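Local coordinates for 2L protein (Yaba-like disease virus, PDB 3IT8), which binds and neutralises host tumour necrosis factor, using a domain related to MHC class I followed by an immunoglobulin-like domain, at residues Tyr22-Val30 and Tyr170-Pro179; Tyr64-Leu72 and Leu147-Leu155. All blocks are in the same frame, centred on the assembly; numbering follows the deposited sequence.

Interaction 1. Residues Tyr22-Val30 and Tyr170-Pro179; sequences YDHYNDQLV and YQKMAKGKIP. With NAG (2-acetamido-2-deoxy-beta-D-glucopyranose), chain M.
Tyr170, on the last turns of helix 148-174, reaches back to Asp23 on strand 18-25, and its hydroxyl donates a hydrogen bond to the carboxylate, OH to OD2 2.7 Å, although the position of OD2 is doubtful. The CB of Tyr170 lies by the ring of Tyr25, 3.5 Å from CD1, where the two side chains run alongside each other in opposite senses. The Tyr25 side chain leaves its strand with CG anti to the backbone N (chi1 176°), which carries the ring against the last helical turn, at Tyr170, Gln171 and Ala174. One face of that ring receives the backbone carbonyl carbon of Tyr170, and the Tyr25 hydroxyl lies against Gln171, OH 3.4 Å from CB. Ala174 then brings its methyl to the same ring, CB 3.7 Å from Tyr25 CE2. Beyond the helix the chain swings out and returns at Ile178, whose CD1 meets the edge of the Tyr25 ring, 3.9 Å from CE2, while its CG2 rests on Gln28 CG at 3.7 Å. Pro179 CD lies near the end of the Gln28 side chain. The type II' turn from Tyr25 to Gln28 is thus packed against both the helix end and the segment leaving it. Around the contact, Tyr5 of strand 2-10 and Thr59 also bond to the Tyr170 hydroxyl, and Phe51 stacks on its ring. Tyr22, earlier on the strand, lies beside an attached N-acetylglucosamine glycan. Helix 148-174 packs on the hairpin of strands 18-25 and 28-36 in the MHC-like sheet.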
loop_
_atom_site.group_PDB
_atom_site.type_symbol
_atom_site.label_atom_id
_atom_site.label_comp_id
_atom_site.label_asym_id
_atom_site.label_seq_id
_atom_site.Cartn_x
_atom_site.Cartn_y
_atom_site.Cartn_z
ATOM N N TYR D 22 40.866 19.174 1.173
ATOM C CA TYR D 22 40.917 18.542 -0.135
ATOM C C TYR D 22 39.615 17.822 -0.406
ATOM O O TYR D 22 39.071 17.155 0.466
ATOM C CB TYR D 22 42.065 17.527 -0.235
ATOM C CG TYR D 22 43.450 18.125 -0.188
ATOM C CD1 TYR D 22 44.233 18.022 0.964
ATOM C CD2 TYR D 22 43.979 18.804 -1.288
ATOM C CE1 TYR D 22 45.509 18.576 1.019
ATOM C CE2 TYR D 22 45.254 19.366 -1.242
ATOM C CZ TYR D 22 46.015 19.245 -0.087
ATOM O OH TYR D 22 47.292 19.765 -0.038
ATOM N N ASP D 23 39.119 17.980 -1.626
ATOM C CA ASP D 23 37.902 17.324 -2.088
ATOM C C ASP D 23 38.351 16.391 -3.224
ATOM O O ASP D 23 38.804 16.851 -4.273
ATOM C CB ASP D 23 36.926 18.360 -2.631
ATOM C CG ASP D 23 35.595 17.755 -3.026
ATOM O OD1 ASP D 23 35.571 16.584 -3.446
ATOM O OD2 ASP D 23 34.564 18.452 -2.938
ATOM N N HIS D 24 38.242 15.086 -3.016
ATOM C CA HIS D 24 38.652 14.121 -4.037
ATOM C C HIS D 24 37.524 13.214 -4.512
ATOM O O HIS D 24 36.853 12.556 -3.705
ATOM C CB HIS D 24 39.772 13.226 -3.512
ATOM C CG HIS D 24 41.102 13.896 -3.429
ATOM N ND1 HIS D 24 41.862 14.176 -4.541
ATOM C CD2 HIS D 24 41.829 14.304 -2.363
ATOM C CE1 HIS D 24 43.003 14.723 -4.167
ATOM N NE2 HIS D 24 43.008 14.812 -2.850
ATOM N N TYR D 25 37.304 13.193 -5.822
ATOM C CA TYR D 25 36.309 12.299 -6.428
ATOM C C TYR D 25 37.189 11.205 -7.040
ATOM O O TYR D 25 37.937 11.473 -7.981
ATOM C CB TYR D 25 35.533 12.998 -7.526
ATOM C CG TYR D 25 34.586 12.060 -8.198
ATOM C CD1 TYR D 25 33.476 11.559 -7.520
ATOM C CD2 TYR D 25 34.826 11.608 -9.492
ATOM C CE1 TYR D 25 32.628 10.625 -8.111
ATOM C CE2 TYR D 25 33.982 10.673 -10.095
ATOM C CZ TYR D 25 32.889 10.188 -9.396
ATOM O OH TYR D 25 32.061 9.262 -9.984
ATOM N N ASN D 26 37.114 9.982 -6.515
ATOM C CA ASN D 26 37.993 8.907 -6.990
ATOM C C ASN D 26 39.372 9.456 -6.673
ATOM O O ASN D 26 39.577 9.985 -5.586
ATOM C CB ASN D 26 37.862 8.672 -8.496
ATOM C CG ASN D 26 36.591 7.947 -8.861
ATOM O OD1 ASN D 26 35.889 7.430 -7.995
ATOM N ND2 ASN D 26 36.292 7.889 -10.152
ATOM N N ASP D 27 40.310 9.354 -7.606
ATOM C CA ASP D 27 41.642 9.896 -7.358
ATOM C C ASP D 27 41.796 11.289 -7.968
ATOM O O ASP D 27 42.907 11.788 -8.087
ATOM C CB ASP D 27 42.735 8.958 -7.900
ATOM C CG ASP D 27 42.567 8.630 -9.380
ATOM O OD1 ASP D 27 41.627 9.159 -10.031
ATOM O OD2 ASP D 27 43.388 7.832 -9.899
ATOM N N GLN D 28 40.677 11.916 -8.332
ATOM C CA GLN D 28 40.691 13.243 -8.954
ATOM C C GLN D 28 40.496 14.422 -7.990
ATOM O O GLN D 28 39.451 14.555 -7.352
ATOM C CB GLN D 28 39.595 13.342 -10.013
ATOM C CG GLN D 28 39.622 12.269 -11.045
ATOM C CD GLN D 28 40.908 12.259 -11.825
ATOM O OE1 GLN D 28 41.789 11.425 -11.581
ATOM N NE2 GLN D 28 41.032 13.190 -12.774
ATOM N N LEU D 29 41.487 15.302 -7.904
ATOM C CA LEU D 29 41.348 16.446 -7.028
ATOM C C LEU D 29 40.240 17.345 -7.588
ATOM O O LEU D 29 40.221 17.664 -8.768
ATOM C CB LEU D 29 42.667 17.211 -6.945
ATOM C CG LEU D 29 42.570 18.510 -6.149
ATOM C CD1 LEU D 29 42.152 18.193 -4.707
ATOM C CD2 LEU D 29 43.908 19.255 -6.208
ATOM N N VAL D 30 39.305 17.743 -6.741
ATOM C CA VAL D 30 38.221 18.598 -7.183
ATOM C C VAL D 30 38.348 20.007 -6.608
ATOM O O VAL D 30 38.074 20.992 -7.295
ATOM C CB VAL D 30 36.871 18.031 -6.754
ATOM C CG1 VAL D 30 35.752 18.960 -7.186
ATOM C CG2 VAL D 30 36.681 16.666 -7.347
ATOM N N TYR D 170 28.748 14.560 -8.632
ATOM C CA TYR D 170 30.130 14.558 -9.080
ATOM C C TYR D 170 30.247 13.610 -10.261
ATOM O O TYR D 170 30.825 13.952 -11.302
ATOM C CB TYR D 170 31.074 14.090 -7.969
ATOM C CG TYR D 170 31.351 15.120 -6.886
ATOM C CD1 TYR D 170 30.375 15.468 -5.956
ATOM C CD2 TYR D 170 32.601 15.724 -6.770
ATOM C CE1 TYR D 170 30.639 16.381 -4.937
ATOM C CE2 TYR D 170 32.869 16.639 -5.753
ATOM C CZ TYR D 170 31.882 16.955 -4.842
ATOM O OH TYR D 170 32.137 17.826 -3.814
ATOM N N GLN D 171 29.687 12.414 -10.092
ATOM C CA GLN D 171 29.730 11.401 -11.121
ATOM C C GLN D 171 29.218 11.937 -12.447
ATOM O O GLN D 171 29.852 11.733 -13.479
ATOM C CB GLN D 171 28.921 10.192 -10.700
ATOM C CG GLN D 171 28.916 9.118 -11.740
ATOM C CD GLN D 171 28.245 7.863 -11.261
ATOM O OE1 GLN D 171 27.107 7.898 -10.769
ATOM N NE2 GLN D 171 28.942 6.731 -11.400
ATOM N N LYS D 172 28.077 12.623 -12.426
ATOM C CA LYS D 172 27.506 13.196 -13.648
ATOM C C LYS D 172 28.478 14.131 -14.353
ATOM O O LYS D 172 28.719 14.000 -15.551
ATOM C CB LYS D 172 26.239 13.992 -13.351
ATOM C CG LYS D 172 25.012 13.167 -13.135
ATOM C CD LYS D 172 23.781 14.050 -13.097
ATOM C CE LYS D 172 22.510 13.214 -12.887
ATOM N NZ LYS D 172 21.245 13.999 -13.029
ATOM N N MET D 173 29.031 15.083 -13.609
ATOM C CA MET D 173 29.953 16.039 -14.193
ATOM C C MET D 173 31.313 15.464 -14.504
ATOM O O MET D 173 32.086 16.075 -15.217
ATOM C CB MET D 173 30.099 17.239 -13.271
ATOM C CG MET D 173 28.803 17.995 -13.102
ATOM S SD MET D 173 28.891 19.421 -12.015
ATOM C CE MET D 173 28.408 18.727 -10.495
ATOM N N ALA D 174 31.615 14.287 -13.983
ATOM C CA ALA D 174 32.916 13.702 -14.240
ATOM C C ALA D 174 32.897 12.756 -15.432
ATOM O O ALA D 174 33.927 12.549 -16.073
ATOM C CB ALA D 174 33.410 12.963 -12.992
ATOM N N LYS D 175 31.724 12.203 -15.730
ATOM C CA LYS D 175 31.554 11.233 -16.808
ATOM C C LYS D 175 32.635 11.221 -17.881
ATOM O O LYS D 175 33.416 10.270 -17.980
ATOM C CB LYS D 175 30.191 11.395 -17.473
ATOM C CG LYS D 175 29.843 10.201 -18.337
ATOM C CD LYS D 175 28.444 10.291 -18.904
ATOM C CE LYS D 175 28.099 9.037 -19.707
ATOM N NZ LYS D 175 26.739 9.106 -20.329
ATOM N N GLY D 176 32.701 12.272 -18.684
ATOM C CA GLY D 176 33.706 12.281 -19.726
ATOM C C GLY D 176 35.101 12.782 -19.388
ATOM O O GLY D 176 36.055 12.405 -20.058
ATOM N N LYS D 177 35.246 13.601 -18.352
ATOM C CA LYS D 177 36.556 14.152 -18.041
ATOM C C LYS D 177 37.552 13.418 -17.142
ATOM O O LYS D 177 38.516 14.034 -16.682
ATOM C CB LYS D 177 36.389 15.587 -17.542
ATOM C CG LYS D 177 35.817 16.527 -18.592
ATOM C CD LYS D 177 36.095 17.967 -18.224
ATOM C CE LYS D 177 35.623 18.931 -19.296
ATOM N NZ LYS D 177 35.969 20.337 -18.918
ATOM N N ILE D 178 37.354 12.125 -16.885
ATOM C CA ILE D 178 38.329 11.394 -16.054
ATOM C C ILE D 178 38.603 10.005 -16.613
ATOM O O ILE D 178 37.919 9.569 -17.530
ATOM C CB ILE D 178 37.855 11.265 -14.578
ATOM C CG1 ILE D 178 36.645 10.339 -14.488
ATOM C CG2 ILE D 178 37.510 12.642 -14.014
ATOM C CD1 ILE D 178 36.352 9.871 -13.086
ATOM N N PRO D 179 39.600 9.290 -16.067
ATOM C CA PRO D 179 39.929 7.942 -16.550
ATOM C C PRO D 179 38.689 7.084 -16.715
ATOM O O PRO D 179 37.806 7.099 -15.857
ATOM C CB PRO D 179 40.856 7.403 -15.472
ATOM C CG PRO D 179 41.578 8.592 -15.059
ATOM C CD PRO D 179 40.475 9.647 -14.944
HETATM C C1 NAG M . 44.797 14.600 4.472
HETATM C C2 NAG M . 45.489 13.254 4.248
HETATM C C3 NAG M . 46.877 13.266 4.923
HETATM C C4 NAG M . 47.712 14.432 4.372
HETATM C C5 NAG M . 46.915 15.723 4.623
HETATM C C6 NAG M . 47.619 16.974 4.127
HETATM C C7 NAG M . 43.921 11.438 3.980
HETATM C C8 NAG M . 43.409 10.124 4.533
HETATM N N2 NAG M . 44.661 12.193 4.790
HETATM O O3 NAG M . 47.553 12.037 4.697
HETATM O O4 NAG M . 49.006 14.483 4.998
HETATM O O5 NAG M . 45.623 15.651 3.958
HETATM O O6 NAG M . 47.493 17.120 2.720
HETATM O O7 NAG M . 43.644 11.761 2.829
#

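Interaction 2. Residues Tyr64-Leu72 and Leu147-Leu155; sequences YNFNFWYSL and LWKDVKAYL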
loop_
_atom_site.group_PDB
_atom_site.type_symbol
_atom_site.label_atom_id
_atom_site.label_comp_id
_atom_site.label_asym_id
_atom_site.label_seq_id
_atom_site.Cartn_x
_atom_site.Cartn_y
_atom_site.Cartn_z
ATOM N N TYR D 64 32.776 24.628 1.677
ATOM C CA TYR D 64 32.780 23.436 2.522
ATOM C C TYR D 64 32.859 23.727 4.014
ATOM O O TYR D 64 33.466 22.952 4.763
ATOM C CB TYR D 64 33.951 22.521 2.136
ATOM C CG TYR D 64 34.012 22.183 0.661
ATOM C CD1 TYR D 64 34.322 23.155 -0.287
ATOM C CD2 TYR D 64 33.741 20.886 0.212
ATOM C CE1 TYR D 64 34.360 22.860 -1.636
ATOM C CE2 TYR D 64 33.776 20.572 -1.136
ATOM C CZ TYR D 64 34.088 21.565 -2.059
ATOM O OH TYR D 64 34.135 21.255 -3.404
ATOM N N ASN D 65 32.235 24.822 4.447
ATOM C CA ASN D 65 32.260 25.212 5.852
ATOM C C ASN D 65 33.702 25.219 6.351
ATOM O O ASN D 65 33.956 24.857 7.501
ATOM C CB ASN D 65 31.452 24.227 6.689
ATOM C CG ASN D 65 29.996 24.186 6.296
ATOM O OD1 ASN D 65 29.454 23.124 6.030
ATOM N ND2 ASN D 65 29.349 25.343 6.267
ATOM N N PHE D 66 34.642 25.623 5.491
ATOM C CA PHE D 66 36.056 25.640 5.862
ATOM C C PHE D 66 36.407 26.491 7.080
ATOM O O PHE D 66 37.068 26.015 8.001
ATOM C CB PHE D 66 36.928 26.097 4.701
ATOM C CG PHE D 66 38.382 26.019 4.999
ATOM C CD1 PHE D 66 39.065 24.824 4.871
ATOM C CD2 PHE D 66 39.064 27.124 5.469
ATOM C CE1 PHE D 66 40.416 24.728 5.212
ATOM C CE2 PHE D 66 40.417 27.040 5.814
ATOM C CZ PHE D 66 41.091 25.841 5.684
ATOM N N ASN D 67 35.983 27.749 7.085
ATOM C CA ASN D 67 36.292 28.613 8.210
ATOM C C ASN D 67 35.792 27.968 9.486
ATOM O O ASN D 67 36.502 27.965 10.489
ATOM C CB ASN D 67 35.655 29.991 8.032
ATOM C CG ASN D 67 36.085 30.665 6.748
ATOM O OD1 ASN D 67 37.207 30.493 6.297
ATOM N ND2 ASN D 67 35.195 31.447 6.158
ATOM N N PHE D 68 34.584 27.404 9.451
ATOM C CA PHE D 68 34.026 26.758 10.638
ATOM C C PHE D 68 34.937 25.647 11.140
ATOM O O PHE D 68 35.345 25.640 12.302
ATOM C CB PHE D 68 32.654 26.173 10.349
ATOM C CG PHE D 68 32.170 25.234 11.413
ATOM C CD1 PHE D 68 31.527 25.717 12.544
ATOM C CD2 PHE D 68 32.389 23.852 11.298
ATOM C CE1 PHE D 68 31.103 24.857 13.551
ATOM C CE2 PHE D 68 31.972 22.978 12.303
ATOM C CZ PHE D 68 31.324 23.486 13.437
ATOM N N TRP D 69 35.259 24.706 10.260
ATOM C CA TRP D 69 36.107 23.588 10.634
ATOM C C TRP D 69 37.526 23.991 11.016
ATOM O O TRP D 69 38.065 23.542 12.031
ATOM C CB TRP D 69 36.138 22.556 9.505
ATOM C CG TRP D 69 34.852 21.794 9.378
ATOM C CD1 TRP D 69 33.988 21.797 8.315
ATOM C CD2 TRP D 69 34.257 20.948 10.375
ATOM N NE1 TRP D 69 32.894 21.011 8.589
ATOM C CE2 TRP D 69 33.031 20.475 9.845
ATOM C CE3 TRP D 69 34.642 20.543 11.668
ATOM C CZ2 TRP D 69 32.182 19.612 10.567
ATOM C CZ3 TRP D 69 33.797 19.686 12.383
ATOM C CH2 TRP D 69 32.583 19.232 11.826
ATOM N N TYR D 70 38.148 24.836 10.212
ATOM C CA TYR D 70 39.501 25.260 10.528
ATOM C C TYR D 70 39.565 25.756 11.967
ATOM O O TYR D 70 40.382 25.312 12.771
ATOM C CB TYR D 70 39.948 26.386 9.604
ATOM C CG TYR D 70 41.246 26.987 10.058
ATOM C CD1 TYR D 70 42.455 26.340 9.813
ATOM C CD2 TYR D 70 41.262 28.161 10.811
ATOM C CE1 TYR D 70 43.650 26.840 10.305
ATOM C CE2 TYR D 70 42.440 28.673 11.316
ATOM C CZ TYR D 70 43.639 28.004 11.060
ATOM O OH TYR D 70 44.831 28.473 11.564
ATOM N N SER D 71 38.687 26.693 12.281
ATOM C CA SER D 71 38.646 27.269 13.606
ATOM C C SER D 71 38.382 26.244 14.715
ATOM O O SER D 71 39.109 26.191 15.703
ATOM C CB SER D 71 37.587 28.363 13.643
ATOM O OG SER D 71 37.424 28.824 14.965
ATOM N N LEU D 72 37.347 25.431 14.547
ATOM C CA LEU D 72 36.998 24.449 15.552
ATOM C C LEU D 72 38.057 23.377 15.678
ATOM O O LEU D 72 38.252 22.829 16.748
ATOM C CB LEU D 72 35.645 23.819 15.225
ATOM C CG LEU D 72 35.174 22.782 16.240
ATOM C CD1 LEU D 72 35.187 23.354 17.651
ATOM C CD2 LEU D 72 33.793 22.326 15.845
ATOM N N LEU D 147 29.650 24.429 20.151
ATOM C CA LEU D 147 29.371 24.278 18.722
ATOM C C LEU D 147 28.964 22.874 18.304
ATOM O O LEU D 147 28.803 22.600 17.113
ATOM C CB LEU D 147 30.587 24.706 17.898
ATOM C CG LEU D 147 30.932 26.190 17.990
ATOM C CD1 LEU D 147 32.209 26.462 17.234
ATOM C CD2 LEU D 147 29.779 27.015 17.419
ATOM N N TRP D 148 28.792 21.993 19.284
ATOM C CA TRP D 148 28.409 20.611 19.012
ATOM C C TRP D 148 27.240 20.511 18.026
ATOM O O TRP D 148 27.253 19.670 17.117
ATOM C CB TRP D 148 28.037 19.902 20.316
ATOM C CG TRP D 148 27.679 18.471 20.121
ATOM C CD1 TRP D 148 26.483 17.866 20.418
ATOM C CD2 TRP D 148 28.522 17.452 19.577
ATOM N NE1 TRP D 148 26.535 16.530 20.090
ATOM C CE2 TRP D 148 27.773 16.250 19.572
ATOM C CE3 TRP D 148 29.838 17.436 19.093
ATOM C CZ2 TRP D 148 28.299 15.046 19.101
ATOM C CZ3 TRP D 148 30.361 16.239 18.626
ATOM C CH2 TRP D 148 29.591 15.058 18.633
ATOM N N LYS D 149 26.239 21.371 18.203
ATOM C CA LYS D 149 25.077 21.345 17.334
ATOM C C LYS D 149 25.489 21.496 15.883
ATOM O O LYS D 149 24.901 20.872 14.996
ATOM C CB LYS D 149 24.072 22.440 17.730
ATOM C CG LYS D 149 23.546 22.310 19.165
ATOM C CD LYS D 149 23.091 20.874 19.490
ATOM C CE LYS D 149 22.975 20.631 20.998
ATOM N NZ LYS D 149 22.939 19.182 21.347
ATOM N N ASP D 150 26.507 22.310 15.635
ATOM C CA ASP D 150 26.966 22.505 14.268
ATOM C C ASP D 150 27.718 21.282 13.773
ATOM O O ASP D 150 27.624 20.927 12.595
ATOM C CB ASP D 150 27.849 23.747 14.168
ATOM C CG ASP D 150 27.055 25.029 14.293
ATOM O OD1 ASP D 150 26.044 25.166 13.576
ATOM O OD2 ASP D 150 27.442 25.901 15.101
ATOM N N VAL D 151 28.459 20.634 14.670
ATOM C CA VAL D 151 29.197 19.439 14.296
ATOM C C VAL D 151 28.185 18.407 13.841
ATOM O O VAL D 151 28.307 17.858 12.750
ATOM C CB VAL D 151 29.998 18.884 15.470
ATOM C CG1 VAL D 151 30.620 17.561 15.089
ATOM C CG2 VAL D 151 31.076 19.862 15.863
ATOM N N LYS D 152 27.171 18.158 14.670
ATOM C CA LYS D 152 26.129 17.189 14.340
ATOM C C LYS D 152 25.550 17.460 12.964
ATOM O O LYS D 152 25.399 16.562 12.142
ATOM C CB LYS D 152 24.988 17.252 15.353
ATOM C CG LYS D 152 25.192 16.455 16.617
ATOM C CD LYS D 152 23.986 16.641 17.519
ATOM C CE LYS D 152 24.105 15.808 18.772
ATOM N NZ LYS D 152 23.003 16.099 19.719
ATOM N N ALA D 153 25.220 18.713 12.724
ATOM C CA ALA D 153 24.634 19.113 11.459
ATOM C C ALA D 153 25.563 18.997 10.251
ATOM O O ALA D 153 25.192 18.400 9.239
ATOM C CB ALA D 153 24.110 20.534 11.583
ATOM N N TYR D 154 26.762 19.568 10.351
ATOM C CA TYR D 154 27.705 19.528 9.243
ATOM C C TYR D 154 28.306 18.160 9.002
ATOM O O TYR D 154 28.284 17.670 7.884
ATOM C CB TYR D 154 28.825 20.545 9.466
ATOM C CG TYR D 154 28.348 21.972 9.433
ATOM C CD1 TYR D 154 28.992 22.960 10.177
ATOM C CD2 TYR D 154 27.257 22.337 8.655
ATOM C CE1 TYR D 154 28.563 24.269 10.146
ATOM C CE2 TYR D 154 26.821 23.644 8.616
ATOM C CZ TYR D 154 27.476 24.604 9.361
ATOM O OH TYR D 154 27.047 25.905 9.309
ATOM N N LEU D 155 28.841 17.543 10.046
ATOM C CA LEU D 155 29.470 16.240 9.907
ATOM C C LEU D 155 28.439 15.126 9.907
ATOM O O LEU D 155 28.414 14.273 9.010
ATOM C CB LEU D 155 30.485 16.014 11.030
ATOM C CG LEU D 155 31.080 14.608 11.094
ATOM C CD1 LEU D 155 31.827 14.280 9.811
ATOM C CD2 LEU D 155 32.011 14.515 12.294
#
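Phe68 and Tyr154 meet between helices 61-82 and 148-174, the pair that lies across the antiparallel sheet in the MHC class I fold. In class I molecules such helices flank a peptide groove; here aromatic side chains join them directly, with the short segment axes 11.9 Å apart at closest approach and 136° between their N-to-C directions, roughly antiparallel. The buried part lies toward the sheet and is formed by Trp69, Leu72, Val151 and Leu155. There Trp69, with CG anti to its carbonyl carbon, sends the far end of its indole to the other helix, CZ2 lying 3.7 Å from Tyr154 CB and CH2 lying 3.9 Å from Leu155 CB. The methyl CG1 of Val151 comes to the indole edge, and the other methyl of Val151, CG2, packs on Leu72 CD2 at 3.7 Å. On the sheet side, Tyr7 of strand 2-10 meets the Trp69 ring, and Leu155 rests on Tyr120 of strand 115-121.

The other side is closer to solvent, formed by partly exposed residues. Phe68 offers one face to the edge of Tyr154 in a T-shaped pair, centroids 5.0 Å apart and planes at 78°, while its CE1 touches Asp150 CB. Leu147, at the N-cap position, approaches more loosely, its CD1 4.2 Å from Phe68 CE1. Nearer the start of the first segment, the amide of Asn65 stacks on a face of the Tyr154 ring, 24° from parallel, with OD1 3.5 Å from CD2.

The two contacts share helix 148-174: interaction 2 uses its first turns and interaction 1 its last ones and the chain beyond, with centres about 25 Å apart. Along the sequence the order is 22-30, 64-72, 147-155, 170-179, so interaction 2 falls wholly between the two halves of interaction 1. One joins helix 148-174 to helix 61-82, the other joins it to the strand 18-25 and 28-36 hairpin of the eight-stranded sheet. A probable hydrogen bond between Tyr64 OH and Asp23 OD2, an atom of doubtful position, joins them. Helix 148-174 is thus in contact with both the sheet and helix 61-82, at opposite ends of its length.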